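Local coordinates for lectin (Pleurotus ostreatus, PDB 6T1D), which binds galactose-containing sugars such as melibiose at calcium-containing sites, one in each of two related carbohydrate-binding modules, at residues A[61-66]-A[110-115]; A[234-239]-A[265-270]. All blocks are in the same frame, centred on the assembly; numbering follows the deposited sequence.

Contact 1. Residues A[61-66]-A[110-115]; sequences NITAPC and PTWNLF
Ile62 and Phe115 make the tight end of this strand pair. The delta methyl of Ile62 reaches diagonally across to the next strand, where CD1 lies 3.4 Å from CE2 of Phe115. The ring is turned to meet it by a first torsion that places CG beside its own backbone N (chi1 -57°), and Phe85, Val87 and Ile134 pack around it. Ile62 also sits in the hydrogen-bonded pair with Asn113. Its N donates to Asn113 O at 2.8 Å, and Asn113 N returns a bond to Ile62 O at 3.0 Å. The carboxamide of Asn113 is buried on the same face as the isoleucine, its OD1 receiving hydrogen bonds from Gln109 N and Asn88 ND2. The other face is looser where Asn61, Thr63 and Trp112 are exposed, though Leu114 is buried there, against Pro166. Here the hydroxyl and methyl of Thr63 run alongside the indole, with OG1 3.4 Å from Trp112 CD1, a contact without a hydrogen bond. Asn61 brings OD1 to 3.4 Å from CD1 of Leu114, an amide oxygen against a methyl. Beyond the regular strands one further bond, from Ala64 N to Thr111 O at 2.8 Å, carries the pairing into the loops, and Ala64 CB rests 3.5 Å from Pro110 O. With a buried side on which Ile62 and Phe115 lie beside the carboxamide of Asn113, and a second side partly exposed, these neighbouring antiparallel strands have the two-sided character of a β-sandwich sheet, here in the N-terminal half of the lectin.

Contact 2. Residues A[234-239]-A[265-270]; sequences CATVLI and AYTIPN
Val237 and Ile268 mesh diagonally across two antiparallel strands: the CG2 branch of the valine meets the delta methyl of the isoleucine, CD1, at 3.8 Å. The valine torsion (chi1 177°) leaves CG2 beside its backbone N, on the side facing that methyl. Next to them the small Ala235 lies against the branched Ile268, CB to CB at 4.2 Å. At the far end, the CG2 methyl of Ile239 abuts the edge of the Tyr266 ring in its plane, 3.7 Å from CE1, while the phenol OH is hydrogen-bonded to that of Tyr245. This face is a layer of a β-sandwich: its bumps press against Leu247, Val249 and Val254 of the facing sheet. Four backbone bonds hold the register, the straightest from Ile268 N to Ala235 O (2.7 Å, 176° at the hydrogen). On the reverse face Leu238 CD1 lies 4.0 Å from Ala265 CB, and Thr236 and Thr267 stand side by side with OG1 of the former 3.7 Å from CG2 of the latter. Phe28 covers Ala265 and Thr267, and Cys234, beside Pro269, is disulfide-bonded to Cys72.

In the fold
Contact 1 comes first along the chain, joining strands 54-63 and 112-121 in the N-terminal half; contact 2 follows, joining strands 232-242 and 264-268 in the C-terminal half. They belong to different antiparallel sheets, with centres 22 Å apart and nearest atoms about 12 Å apart. Contact 1 lies toward the outside of the chain, whereas contact 2 is buried near its middle, where the sheet is extended by strand 26-27. Each half has its own calcium and sugar site: strand 112-121 ends at the calcium ligand Asn121 and strand 232-242 at the calcium ligand Asp242, so the two pairings belong to separate binding modules within a single chain.

Contact 1. Residues A[61-66]-A[110-115]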
loop_
_atom_site.group_PDB
_atom_site.type_symbol
_atom_site.label_atom_id
_atom_site.label_comp_id
_atom_site.label_asym_id
_atom_site.label_seq_id
_atom_site.Cartn_x
_atom_site.Cartn_y
_atom_site.Cartn_z
ATOM N N ASN A 61 32.214 -3.212 12.414
ATOM C CA ASN A 61 31.652 -1.952 11.961
ATOM C C ASN A 61 32.022 -1.744 10.507
ATOM O O ASN A 61 33.115 -2.126 10.080
ATOM C CB ASN A 61 32.178 -0.795 12.804
ATOM C CG ASN A 61 31.633 -0.813 14.210
ATOM O OD1 ASN A 61 30.413 -0.831 14.411
ATOM N ND2 ASN A 61 32.528 -0.858 15.199
ATOM N N ILE A 62 31.120 -1.133 9.751
ATOM C CA ILE A 62 31.355 -0.888 8.334
ATOM C C ILE A 62 30.890 0.518 7.989
ATOM O O ILE A 62 29.863 0.990 8.488
ATOM C CB ILE A 62 30.674 -1.966 7.458
ATOM C CG1 ILE A 62 31.634 -3.149 7.281
ATOM C CG2 ILE A 62 30.232 -1.407 6.108
ATOM C CD1 ILE A 62 30.966 -4.399 6.872
ATOM N N THR A 63 31.676 1.197 7.156
ATOM C CA THR A 63 31.416 2.569 6.751
ATOM C C THR A 63 31.412 2.649 5.233
ATOM O O THR A 63 32.298 2.092 4.574
ATOM C CB THR A 63 32.467 3.515 7.319
ATOM O OG1 THR A 63 32.492 3.390 8.748
ATOM C CG2 THR A 63 32.117 4.948 6.940
ATOM N N ALA A 64 30.409 3.320 4.679
ATOM C CA ALA A 64 30.326 3.442 3.234
ATOM C C ALA A 64 31.481 4.293 2.711
ATOM O O ALA A 64 31.847 5.300 3.330
ATOM C CB ALA A 64 29.000 4.062 2.820
ATOM N N PRO A 65 32.076 3.917 1.581
ATOM C CA PRO A 65 33.092 4.775 0.969
ATOM C C PRO A 65 32.482 6.113 0.584
ATOM O O PRO A 65 31.272 6.225 0.369
ATOM C CB PRO A 65 33.530 3.987 -0.271
ATOM C CG PRO A 65 33.084 2.575 -0.023
ATOM C CD PRO A 65 31.841 2.691 0.801
ATOM N N CYS A 66 33.327 7.139 0.518
ATOM C CA CYS A 66 32.823 8.457 0.168
ATOM C C CYS A 66 32.176 8.386 -1.210
ATOM O O CYS A 66 32.752 7.831 -2.151
ATOM C CB CYS A 66 33.954 9.497 0.187
ATOM S SG CYS A 66 34.578 10.018 1.847
ATOM N N PRO A 110 22.498 3.884 5.393
ATOM C CA PRO A 110 23.302 4.484 4.312
ATOM C C PRO A 110 24.799 4.469 4.553
ATOM O O PRO A 110 25.570 4.163 3.629
ATOM C CB PRO A 110 22.759 5.918 4.244
ATOM C CG PRO A 110 21.372 5.815 4.747
ATOM C CD PRO A 110 21.385 4.756 5.803
ATOM N N THR A 111 25.234 4.748 5.756
ATOM C CA THR A 111 26.671 4.970 5.893
ATOM C C THR A 111 27.337 4.088 6.942
ATOM O O THR A 111 28.406 3.538 6.678
ATOM C CB THR A 111 26.931 6.469 6.172
ATOM O OG1 THR A 111 25.966 6.961 7.109
ATOM C CG2 THR A 111 26.818 7.275 4.868
ATOM N N TRP A 112 26.734 3.920 8.109
ATOM C CA TRP A 112 27.312 3.095 9.158
ATOM C C TRP A 112 26.456 1.844 9.377
ATOM O O TRP A 112 25.223 1.904 9.342
ATOM C CB TRP A 112 27.452 3.932 10.436
ATOM C CG TRP A 112 28.463 5.052 10.244
ATOM C CD1 TRP A 112 29.825 4.936 10.266
ATOM C CD2 TRP A 112 28.188 6.434 9.944
ATOM N NE1 TRP A 112 30.414 6.159 10.023
ATOM C CE2 TRP A 112 29.435 7.093 9.820
ATOM C CE3 TRP A 112 27.013 7.180 9.787
ATOM C CZ2 TRP A 112 29.540 8.458 9.542
ATOM C CZ3 TRP A 112 27.120 8.539 9.505
ATOM C CH2 TRP A 112 28.378 9.161 9.389
ATOM N N ASN A 113 27.109 0.697 9.562
ATOM C CA ASN A 113 26.404 -0.549 9.845
ATOM C C ASN A 113 27.226 -1.419 10.786
ATOM O O ASN A 113 28.455 -1.455 10.698
ATOM C CB ASN A 113 26.086 -1.316 8.565
ATOM C CG ASN A 113 25.059 -0.609 7.723
ATOM O OD1 ASN A 113 23.856 -0.635 8.027
ATOM N ND2 ASN A 113 25.525 0.063 6.677
ATOM N N LEU A 114 26.533 -2.114 11.684
ATOM C CA LEU A 114 27.153 -2.933 12.716
ATOM C C LEU A 114 26.683 -4.371 12.597
ATOM O O LEU A 114 25.482 -4.643 12.694
ATOM C CB LEU A 114 26.805 -2.409 14.107
ATOM C CG LEU A 114 27.102 -3.436 15.200
ATOM C CD1 LEU A 114 28.587 -3.466 15.554
ATOM C CD2 LEU A 114 26.266 -3.146 16.405
ATOM N N PHE A 115 27.622 -5.290 12.413
ATOM C CA PHE A 115 27.337 -6.716 12.461
ATOM C C PHE A 115 27.787 -7.277 13.802
ATOM O O PHE A 115 28.830 -6.876 14.329
ATOM C CB PHE A 115 28.025 -7.434 11.297
ATOM C CG PHE A 115 27.630 -6.882 9.956
ATOM C CD1 PHE A 115 26.461 -7.299 9.344
ATOM C CD2 PHE A 115 28.395 -5.906 9.335
ATOM C CE1 PHE A 115 26.072 -6.762 8.134
ATOM C CE2 PHE A 115 28.006 -5.368 8.123
ATOM C CZ PHE A 115 26.846 -5.794 7.525
#

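Contact 2. Residues A[234-239]-A[265-270]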
loop_
_atom_site.group_PDB
_atom_site.type_symbol
_atom_site.label_atom_id
_atom_site.label_comp_id
_atom_site.label_asym_id
_atom_site.label_seq_id
_atom_site.Cartn_x
_atom_site.Cartn_y
_atom_site.Cartn_z
ATOM N N CYS A 234 15.483 -4.182 -0.744
ATOM C CA CYS A 234 16.015 -5.106 -1.735
ATOM C C CYS A 234 15.105 -6.315 -1.879
ATOM O O CYS A 234 14.450 -6.743 -0.919
ATOM C CB CYS A 234 17.436 -5.592 -1.381
ATOM S SG CYS A 234 18.734 -4.389 -1.767
ATOM N N ALA A 235 15.101 -6.880 -3.091
ATOM C CA ALA A 235 14.438 -8.141 -3.366
ATOM C C ALA A 235 15.408 -9.090 -4.042
ATOM O O ALA A 235 16.142 -8.689 -4.948
ATOM C CB ALA A 235 13.215 -7.940 -4.249
ATOM N N THR A 236 15.432 -10.331 -3.564
ATOM C CA THR A 236 16.120 -11.442 -4.204
ATOM C C THR A 236 15.068 -12.373 -4.783
ATOM O O THR A 236 14.050 -12.637 -4.141
ATOM C CB THR A 236 17.013 -12.198 -3.209
ATOM O OG1 THR A 236 17.999 -11.307 -2.666
ATOM C CG2 THR A 236 17.712 -13.369 -3.879
ATOM N N VAL A 237 15.295 -12.833 -6.012
ATOM C CA VAL A 237 14.314 -13.608 -6.761
ATOM C C VAL A 237 14.974 -14.842 -7.352
ATOM O O VAL A 237 15.982 -14.727 -8.053
ATOM C CB VAL A 237 13.684 -12.762 -7.878
ATOM C CG1 VAL A 237 12.717 -13.609 -8.711
ATOM C CG2 VAL A 237 12.988 -11.561 -7.284
ATOM N N LEU A 238 14.385 -16.010 -7.100
ATOM C CA LEU A 238 14.785 -17.270 -7.720
ATOM C C LEU A 238 13.609 -17.770 -8.533
ATOM O O LEU A 238 12.481 -17.789 -8.033
ATOM C CB LEU A 238 15.184 -18.342 -6.705
ATOM C CG LEU A 238 15.564 -19.682 -7.361
ATOM C CD1 LEU A 238 16.862 -19.531 -8.113
ATOM C CD2 LEU A 238 15.691 -20.800 -6.338
ATOM N N ILE A 239 13.854 -18.132 -9.792
ATOM C CA ILE A 239 12.761 -18.418 -10.708
ATOM C C ILE A 239 13.195 -19.445 -11.749
ATOM O O ILE A 239 14.376 -19.571 -12.079
ATOM C CB ILE A 239 12.251 -17.110 -11.355
ATOM C CG1 ILE A 239 11.048 -17.385 -12.255
ATOM C CG2 ILE A 239 13.394 -16.360 -12.062
ATOM C CD1 ILE A 239 10.362 -16.138 -12.774
ATOM N N ALA A 265 18.597 -16.647 -10.671
ATOM C CA ALA A 265 18.474 -15.801 -9.492
ATOM C C ALA A 265 18.882 -14.371 -9.826
ATOM O O ALA A 265 19.929 -14.159 -10.448
ATOM C CB ALA A 265 19.330 -16.347 -8.342
ATOM N N TYR A 266 18.063 -13.395 -9.400
ATOM C CA TYR A 266 18.303 -11.971 -9.618
ATOM C C TYR A 266 18.184 -11.216 -8.302
ATOM O O TYR A 266 17.390 -11.584 -7.433
ATOM C CB TYR A 266 17.281 -11.360 -10.599
ATOM C CG TYR A 266 17.067 -12.152 -11.873
ATOM C CD1 TYR A 266 16.241 -13.263 -11.899
ATOM C CD2 TYR A 266 17.684 -11.782 -13.045
ATOM C CE1 TYR A 266 16.048 -13.987 -13.069
ATOM C CE2 TYR A 266 17.498 -12.492 -14.210
ATOM C CZ TYR A 266 16.688 -13.593 -14.218
ATOM O OH TYR A 266 16.517 -14.293 -15.390
ATOM N N THR A 267 18.937 -10.121 -8.177
ATOM C CA THR A 267 18.729 -9.158 -7.103
ATOM C C THR A 267 18.140 -7.895 -7.709
ATOM O O THR A 267 18.588 -7.431 -8.762
ATOM C CB THR A 267 20.022 -8.804 -6.331
ATOM O OG1 THR A 267 21.140 -8.761 -7.223
ATOM C CG2 THR A 267 20.320 -9.785 -5.182
ATOM N N ILE A 268 17.116 -7.364 -7.054
ATOM C CA ILE A 268 16.472 -6.122 -7.465
ATOM C C ILE A 268 16.759 -5.078 -6.393
ATOM O O ILE A 268 16.158 -5.119 -5.308
ATOM C CB ILE A 268 14.970 -6.331 -7.695
ATOM C CG1 ILE A 268 14.749 -7.280 -8.871
ATOM C CG2 ILE A 268 14.230 -5.011 -7.874
ATOM C CD1 ILE A 268 13.523 -8.098 -8.717
ATOM N N PRO A 269 17.691 -4.155 -6.638
ATOM C CA PRO A 269 18.143 -3.225 -5.599
ATOM C C PRO A 269 17.409 -1.894 -5.564
ATOM O O PRO A 269 17.744 -1.050 -4.727
ATOM C CB PRO A 269 19.609 -3.016 -5.985
ATOM C CG PRO A 269 19.583 -3.059 -7.483
ATOM C CD PRO A 269 18.498 -4.036 -7.868
ATOM N N ASN A 270 16.421 -1.689 -6.428
ATOM C CA ASN A 270 15.698 -0.428 -6.480
ATOM C C ASN A 270 14.200 -0.621 -6.263
ATOM O O ASN A 270 13.389 -0.068 -7.014
ATOM C CB ASN A 270 15.947 0.261 -7.819
ATOM C CG ASN A 270 15.646 -0.647 -8.996
ATOM O OD1 ASN A 270 15.765 -1.865 -8.881
ATOM N ND2 ASN A 270 15.246 -0.066 -10.127
#